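Local atomic coordinates of aspartate-semialdehyde dehydrogenase 2 (Vibrio cholerae, PDB entry 2R00), a protein that catalyses the NADPH-dependent reductive dephosphorylation of L-aspartyl-4-phosphate to L-aspartate-semialdehyde, an early step toward lysine and methionine. Residues L137-P142 and V292-V297; K141-A146 and V250-P255. All coordinates share one frame; numbering follows the deposited sequence.

Contact 1. Residues L137-P142 and V292-V297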
ATOM      1  N   LEU A 137      -6.708 -14.625   3.272  1.00 24.60           N
ATOM      2  CA  LEU A 137      -6.889 -15.787   4.136  1.00 24.94           C
ATOM      3  C   LEU A 137      -6.122 -17.024   3.664  1.00 24.96           C
ATOM      4  O   LEU A 137      -5.608 -17.798   4.482  1.00 25.34           O
ATOM      5  CB  LEU A 137      -8.377 -16.098   4.291  1.00 24.94           C
ATOM      6  CG  LEU A 137      -8.974 -15.430   5.534  1.00 26.40           C
ATOM      7  CD1 LEU A 137     -10.393 -15.089   5.335  1.00 28.15           C
ATOM      8  CD2 LEU A 137      -8.839 -16.338   6.741  1.00 26.92           C
ATOM      9  N   VAL A 138      -6.057 -17.216   2.353  1.00 24.89           N
ATOM     10  CA  VAL A 138      -5.213 -18.263   1.784  1.00 24.80           C
ATOM     11  C   VAL A 138      -3.750 -18.042   2.198  1.00 25.07           C
ATOM     12  O   VAL A 138      -3.097 -18.952   2.714  1.00 25.20           O
ATOM     13  CB  VAL A 138      -5.391 -18.365   0.258  1.00 25.26           C
ATOM     14  CG1 VAL A 138      -4.300 -19.226  -0.360  1.00 25.33           C
ATOM     15  CG2 VAL A 138      -6.765 -18.976  -0.065  1.00 24.53           C
ATOM     16  N   ALA A 139      -3.254 -16.825   1.995  1.00 25.04           N
ATOM     17  CA  ALA A 139      -1.875 -16.474   2.341  1.00 25.06           C
ATOM     18  C   ALA A 139      -1.547 -16.560   3.831  1.00 24.73           C
ATOM     19  O   ALA A 139      -0.441 -16.944   4.188  1.00 25.27           O
ATOM     20  CB  ALA A 139      -1.519 -15.080   1.792  1.00 25.11           C
ATOM     21  N   LEU A 140      -2.494 -16.203   4.693  1.00 24.91           N
ATOM     22  CA  LEU A 140      -2.243 -16.102   6.137  1.00 25.02           C
ATOM     23  C   LEU A 140      -2.422 -17.395   6.926  1.00 25.49           C
ATOM     24  O   LEU A 140      -1.813 -17.569   7.982  1.00 25.08           O
ATOM     25  CB  LEU A 140      -3.130 -15.019   6.757  1.00 25.13           C
ATOM     26  CG  LEU A 140      -2.542 -13.633   7.050  1.00 25.63           C
ATOM     27  CD1 LEU A 140      -1.473 -13.219   6.076  1.00 24.87           C
ATOM     28  CD2 LEU A 140      -3.638 -12.580   7.144  1.00 25.53           C
ATOM     29  N   LYS A 141      -3.273 -18.284   6.423  1.00 26.15           N
ATOM     30  CA  LYS A 141      -3.600 -19.518   7.138  1.00 27.22           C
ATOM     31  C   LYS A 141      -2.388 -20.345   7.616  1.00 27.62           C
ATOM     32  O   LYS A 141      -2.371 -20.750   8.785  1.00 28.02           O
ATOM     33  CB  LYS A 141      -4.601 -20.377   6.341  1.00 27.20           C
ATOM     34  CG  LYS A 141      -5.183 -21.581   7.105  1.00 28.21           C
ATOM     35  CD  LYS A 141      -5.713 -21.202   8.487  1.00 31.08           C
ATOM     36  CE  LYS A 141      -6.620 -22.295   9.058  1.00 31.90           C
ATOM     37  NZ  LYS A 141      -6.126 -23.667   8.773  1.00 31.31           N
ATOM     38  N   PRO A 142      -1.383 -20.596   6.741  1.00 28.10           N
ATOM     39  CA  PRO A 142      -0.175 -21.300   7.214  1.00 28.95           C
ATOM     40  C   PRO A 142       0.551 -20.589   8.361  1.00 29.62           C
ATOM     41  O   PRO A 142       1.084 -21.251   9.248  1.00 29.86           O
ATOM     42  CB  PRO A 142       0.723 -21.334   5.965  1.00 28.69           C
ATOM     43  CG  PRO A 142      -0.234 -21.201   4.818  1.00 28.37           C
ATOM     44  CD  PRO A 142      -1.287 -20.278   5.305  1.00 28.15           C
ATOM     45  N   VAL A 292      -3.034 -17.537  -5.673  1.00 36.73           N
ATOM     46  CA  VAL A 292      -2.725 -16.439  -4.778  1.00 33.90           C
ATOM     47  C   VAL A 292      -1.221 -16.151  -4.917  1.00 32.61           C
ATOM     48  O   VAL A 292      -0.381 -16.971  -4.532  1.00 32.02           O
ATOM     49  CB  VAL A 292      -3.158 -16.792  -3.329  1.00 33.95           C
ATOM     50  CG1 VAL A 292      -2.670 -15.767  -2.322  1.00 33.74           C
ATOM     51  CG2 VAL A 292      -4.684 -16.927  -3.259  1.00 33.16           C
ATOM     52  N   LEU A 293      -0.904 -15.002  -5.513  1.00 30.37           N
ATOM     53  CA  LEU A 293       0.471 -14.598  -5.808  1.00 29.10           C
ATOM     54  C   LEU A 293       1.033 -13.814  -4.624  1.00 28.10           C
ATOM     55  O   LEU A 293       0.493 -12.764  -4.265  1.00 27.16           O
ATOM     56  CB  LEU A 293       0.492 -13.734  -7.073  1.00 29.20           C
ATOM     57  CG  LEU A 293       0.388 -14.280  -8.509  1.00 29.57           C
ATOM     58  CD1 LEU A 293       0.027 -15.767  -8.631  1.00 29.74           C
ATOM     59  CD2 LEU A 293      -0.556 -13.409  -9.334  1.00 29.13           C
ATOM     60  N   VAL A 294       2.098 -14.338  -4.011  1.00 27.22           N
ATOM     61  CA  VAL A 294       2.675 -13.748  -2.789  1.00 26.43           C
ATOM     62  C   VAL A 294       4.138 -13.329  -3.015  1.00 26.30           C
ATOM     63  O   VAL A 294       4.885 -14.029  -3.695  1.00 25.45           O
ATOM     64  CB  VAL A 294       2.540 -14.702  -1.569  1.00 26.60           C
ATOM     65  CG1 VAL A 294       3.199 -14.115  -0.324  1.00 26.13           C
ATOM     66  CG2 VAL A 294       1.050 -15.016  -1.274  1.00 25.93           C
ATOM     67  N   GLY A 295       4.514 -12.163  -2.484  1.00 26.08           N
ATOM     68  CA  GLY A 295       5.896 -11.663  -2.575  1.00 25.88           C
ATOM     69  C   GLY A 295       6.240 -10.657  -1.492  1.00 25.81           C
ATOM     70  O   GLY A 295       5.410 -10.369  -0.620  1.00 25.57           O
ATOM     71  N   ARG A 296       7.459 -10.114  -1.560  1.00 26.25           N
ATOM     72  CA  ARG A 296       7.970  -9.123  -0.601  1.00 26.93           C
ATOM     73  C   ARG A 296       7.775  -9.603   0.843  1.00 26.27           C
ATOM     74  O   ARG A 296       7.378  -8.832   1.715  1.00 25.99           O
ATOM     75  CB  ARG A 296       7.345  -7.720  -0.855  1.00 26.97           C
ATOM     76  CG  ARG A 296       8.020  -6.527  -0.140  1.00 27.88           C
ATOM     77  CD  ARG A 296       7.816  -5.172  -0.884  1.00 29.28           C
ATOM     78  NE  ARG A 296       6.527  -5.114  -1.571  1.00 36.67           N
ATOM     79  CZ  ARG A 296       6.278  -4.476  -2.710  1.00 37.18           C
ATOM     80  NH1 ARG A 296       7.218  -3.802  -3.361  1.00 37.35           N
ATOM     81  NH2 ARG A 296       5.056  -4.525  -3.198  1.00 40.20           N
ATOM     82  N   VAL A 297       8.057 -10.890   1.076  1.00 25.91           N
ATOM     83  CA  VAL A 297       7.912 -11.518   2.407  1.00 25.46           C
ATOM     84  C   VAL A 297       9.112 -11.238   3.324  1.00 25.81           C
ATOM     85  O   VAL A 297      10.242 -11.627   3.017  1.00 25.55           O
ATOM     86  CB  VAL A 297       7.674 -13.051   2.298  1.00 25.77           C
ATOM     87  CG1 VAL A 297       7.487 -13.684   3.687  1.00 25.65           C
ATOM     88  CG2 VAL A 297       6.474 -13.366   1.379  1.00 24.19           C
TER
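V138 and A139 of helix 131-147 lie against V292 and V294 of strand 292-300, an example of a helix packed across the face of a mixed beta sheet in the dimerisation domain of this dehydrogenase. The two short axes approach to 9.2 Å and cross at -57°, and the contact is apolar throughout. V138 places CG1 opposite its backbone N (chi1 167°), and this methyl meets V292 CG2 at 3.7 Å. V292 has nearly the same rotamer, with CG2 beside its own backbone N, and the two valines cross obliquely, one branch of each doing the touching. The other methyl of V292, CG1, turns to A139, whose CB it approaches to 4.3 Å. V292 thus spreads its two branches over two successive helix residues, while V294, two residues further along the strand, faces the helix from the same side of the sheet. V311 and L309 of strand 306-313 and I271 of strand 271-273 also pack against these side chains. The active-site cysteine C131 begins the same helix, its side chain about 8 Å from that of V292. The small A139 is also met by V294, whose CG2 stands 4.0 Å from A139 CB.

Contact 2. Residues K141-A146 and V250-P255; sequences KPIYDA and VETRAP
I143 of helix 131-147 meets T252 and V250 of strand 244-252, so that the later turns of the helix continue the helix-on-sheet packing of the dimerisation domain. The tight part is small and rests on one methyl group. I143 CG2 lies anti to the backbone N (chi1 -56° for the CG1 branch) and comes to 3.8 Å from T252 CG2, the two side chains crossing at about a right angle. The same CG2 reaches V250 CG2 more loosely, at 4.5 Å, and thus bridges two residues that point from one face of the strand. V261 of helix 258-267 also packs on I143, and L140, one turn back, covers V250.

T252 divides its two branches between different tasks. Its methyl faces the helix, while OG1 donates a hydrogen bond of 2.6 Å to A254 O, reaching it from above the carbonyl plane, 47° out of it. This bond ties the threonine to the backbone two residues further on, and is consistent with a chi1 of 61°, which puts OG1 between the backbone N and carbonyl carbon and turns CG2 toward I143.

Away from this apolar patch the contact opens toward solvent. A146 and D145 are exposed on the helix, as are R253 and P255 on the loop, and A254 CB comes no nearer to the helix segment than 5.7 Å, at A146 O. Y144 turns its CB away from the strand and stacks its ring with F224. On the outer side of the helix, K141 and D145 form a salt bridge one turn apart, within the helix and not across the contact: K141 NZ lies 3.0 Å from D145 OD2, which receives it on its syn lone pair.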
ATOM      1  N   LYS A 141      -3.273 -18.284   6.423  1.00 26.15           N
ATOM      2  CA  LYS A 141      -3.600 -19.518   7.138  1.00 27.22           C
ATOM      3  C   LYS A 141      -2.388 -20.345   7.616  1.00 27.62           C
ATOM      4  O   LYS A 141      -2.371 -20.750   8.785  1.00 28.02           O
ATOM      5  CB  LYS A 141      -4.601 -20.377   6.341  1.00 27.20           C
ATOM      6  CG  LYS A 141      -5.183 -21.581   7.105  1.00 28.21           C
ATOM      7  CD  LYS A 141      -5.713 -21.202   8.487  1.00 31.08           C
ATOM      8  CE  LYS A 141      -6.620 -22.295   9.058  1.00 31.90           C
ATOM      9  NZ  LYS A 141      -6.126 -23.667   8.773  1.00 31.31           N
ATOM     10  N   PRO A 142      -1.383 -20.596   6.741  1.00 28.10           N
ATOM     11  CA  PRO A 142      -0.175 -21.300   7.214  1.00 28.95           C
ATOM     12  C   PRO A 142       0.551 -20.589   8.361  1.00 29.62           C
ATOM     13  O   PRO A 142       1.084 -21.251   9.248  1.00 29.86           O
ATOM     14  CB  PRO A 142       0.723 -21.334   5.965  1.00 28.69           C
ATOM     15  CG  PRO A 142      -0.234 -21.201   4.818  1.00 28.37           C
ATOM     16  CD  PRO A 142      -1.287 -20.278   5.305  1.00 28.15           C
ATOM     17  N   ILE A 143       0.587 -19.258   8.332  1.00 29.95           N
ATOM     18  CA  ILE A 143       1.160 -18.479   9.437  1.00 30.71           C
ATOM     19  C   ILE A 143       0.298 -18.595  10.701  1.00 31.19           C
ATOM     20  O   ILE A 143       0.817 -18.810  11.798  1.00 31.31           O
ATOM     21  CB  ILE A 143       1.359 -16.988   9.050  1.00 30.51           C
ATOM     22  CG1 ILE A 143       2.241 -16.883   7.794  1.00 30.68           C
ATOM     23  CG2 ILE A 143       1.940 -16.206  10.229  1.00 29.85           C
ATOM     24  CD1 ILE A 143       2.159 -15.529   7.036  1.00 30.78           C
ATOM     25  N   TYR A 144      -1.017 -18.465  10.540  1.00 31.57           N
ATOM     26  CA  TYR A 144      -1.951 -18.626  11.648  1.00 31.85           C
ATOM     27  C   TYR A 144      -1.729 -19.972  12.347  1.00 31.97           C
ATOM     28  O   TYR A 144      -1.539 -20.026  13.565  1.00 32.12           O
ATOM     29  CB  TYR A 144      -3.392 -18.529  11.141  1.00 32.59           C
ATOM     30  CG  TYR A 144      -4.436 -18.592  12.232  1.00 32.82           C
ATOM     31  CD1 TYR A 144      -4.692 -17.487  13.032  1.00 32.70           C
ATOM     32  CD2 TYR A 144      -5.183 -19.753  12.447  1.00 33.59           C
ATOM     33  CE1 TYR A 144      -5.652 -17.531  14.031  1.00 33.88           C
ATOM     34  CE2 TYR A 144      -6.149 -19.809  13.445  1.00 34.15           C
ATOM     35  CZ  TYR A 144      -6.377 -18.689  14.235  1.00 34.88           C
ATOM     36  OH  TYR A 144      -7.331 -18.715  15.234  1.00 35.39           O
ATOM     37  N   ASP A 145      -1.734 -21.042  11.559  1.00 32.03           N
ATOM     38  CA  ASP A 145      -1.516 -22.404  12.054  1.00 32.62           C
ATOM     39  C   ASP A 145      -0.199 -22.581  12.835  1.00 32.88           C
ATOM     40  O   ASP A 145      -0.187 -23.158  13.935  1.00 33.20           O
ATOM     41  CB  ASP A 145      -1.584 -23.387  10.877  1.00 32.61           C
ATOM     42  CG  ASP A 145      -2.997 -23.543  10.326  1.00 32.25           C
ATOM     43  OD1 ASP A 145      -3.949 -23.084  10.998  1.00 31.96           O
ATOM     44  OD2 ASP A 145      -3.154 -24.130   9.234  1.00 31.79           O
ATOM     45  N   ALA A 146       0.895 -22.060  12.280  1.00 32.87           N
ATOM     46  CA  ALA A 146       2.220 -22.224  12.879  1.00 32.71           C
ATOM     47  C   ALA A 146       2.379 -21.447  14.179  1.00 32.71           C
ATOM     48  O   ALA A 146       2.791 -22.018  15.194  1.00 32.96           O
ATOM     49  CB  ALA A 146       3.312 -21.840  11.889  1.00 32.83           C
ATOM     50  N   VAL A 250       1.151  -8.735   9.757  1.00 27.45           N
ATOM     51  CA  VAL A 250       0.593  -9.563  10.822  1.00 28.36           C
ATOM     52  C   VAL A 250       1.457  -9.575  12.084  1.00 28.67           C
ATOM     53  O   VAL A 250       2.679  -9.687  12.030  1.00 28.30           O
ATOM     54  CB  VAL A 250       0.250 -11.018  10.352  1.00 28.65           C
ATOM     55  CG1 VAL A 250      -0.760 -10.973   9.209  1.00 29.06           C
ATOM     56  CG2 VAL A 250       1.477 -11.777   9.922  1.00 29.27           C
ATOM     57  N   GLU A 251       0.788  -9.413  13.213  1.00 29.20           N
ATOM     58  CA  GLU A 251       1.396  -9.542  14.517  1.00 30.64           C
ATOM     59  C   GLU A 251       1.074 -10.969  14.962  1.00 31.15           C
ATOM     60  O   GLU A 251      -0.100 -11.323  15.145  1.00 30.99           O
ATOM     61  CB  GLU A 251       0.781  -8.503  15.454  1.00 30.78           C
ATOM     62  CG  GLU A 251       1.590  -8.166  16.673  1.00 33.45           C
ATOM     63  CD  GLU A 251       2.951  -7.567  16.363  1.00 34.81           C
ATOM     64  OE1 GLU A 251       3.887  -7.916  17.096  1.00 37.97           O
ATOM     65  OE2 GLU A 251       3.101  -6.772  15.410  1.00 35.41           O
ATOM     66  N   THR A 252       2.108 -11.799  15.061  1.00 31.64           N
ATOM     67  CA  THR A 252       1.935 -13.220  15.397  1.00 32.55           C
ATOM     68  C   THR A 252       2.016 -13.437  16.914  1.00 33.45           C
ATOM     69  O   THR A 252       2.443 -12.541  17.652  1.00 33.67           O
ATOM     70  CB  THR A 252       2.964 -14.111  14.664  1.00 32.38           C
ATOM     71  OG1 THR A 252       4.287 -13.740  15.060  1.00 32.37           O
ATOM     72  CG2 THR A 252       2.836 -13.959  13.153  1.00 31.79           C
ATOM     73  N   ARG A 253       1.580 -14.605  17.388  1.00 34.45           N
ATOM     74  CA  ARG A 253       1.613 -14.877  18.831  1.00 35.44           C
ATOM     75  C   ARG A 253       2.951 -15.495  19.247  1.00 35.66           C
ATOM     76  O   ARG A 253       3.309 -15.473  20.421  1.00 35.98           O
ATOM     77  CB  ARG A 253       0.416 -15.730  19.284  1.00 35.44           C
ATOM     78  CG  ARG A 253      -0.944 -15.079  19.043  1.00 35.41           C
ATOM     79  CD  ARG A 253      -2.069 -15.786  19.802  1.00 36.22           C
ATOM     80  NE  ARG A 253      -3.396 -15.317  19.392  1.00 38.04           N
ATOM     81  CZ  ARG A 253      -4.018 -14.247  19.892  1.00 38.69           C
ATOM     82  NH1 ARG A 253      -3.452 -13.510  20.838  1.00 39.64           N
ATOM     83  NH2 ARG A 253      -5.223 -13.913  19.450  1.00 39.61           N
ATOM     84  N   ALA A 254       3.680 -16.035  18.271  1.00 35.93           N
ATOM     85  CA  ALA A 254       5.057 -16.495  18.469  1.00 36.04           C
ATOM     86  C   ALA A 254       5.932 -15.981  17.330  1.00 36.28           C
ATOM     87  O   ALA A 254       5.439 -15.809  16.207  1.00 36.09           O
ATOM     88  CB  ALA A 254       5.111 -18.010  18.526  1.00 35.91           C
ATOM     89  N   PRO A 255       7.236 -15.746  17.603  1.00 36.38           N
ATOM     90  CA  PRO A 255       8.130 -15.254  16.552  1.00 36.41           C
ATOM     91  C   PRO A 255       8.251 -16.274  15.437  1.00 36.30           C
ATOM     92  O   PRO A 255       8.212 -17.476  15.698  1.00 35.84           O
ATOM     93  CB  PRO A 255       9.487 -15.121  17.260  1.00 36.78           C
ATOM     94  CG  PRO A 255       9.195 -15.155  18.715  1.00 36.44           C
ATOM     95  CD  PRO A 255       7.942 -15.934  18.885  1.00 36.41           C
TER

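In the fold
Contacts 1 and 2 show how one helix can pack against two strands of a single sheet that are not neighbours. Both draw on helix 131-147, share K141 and P142, and have centres 12 Å apart on the same side of the chain's centre. Along the sequence the helix comes first, then the strand of contact 2 (244-252), then that of contact 1 (292-300). In the six-stranded sheet these two strands flank 306-313. The contacts touch through L140 CG and V250 CG1, 3.9 Å apart. The dimerisation domain thus packs its sheet along a helix that starts at the catalytic C131, with contact 1 nearer the active site and contact 2 away from it.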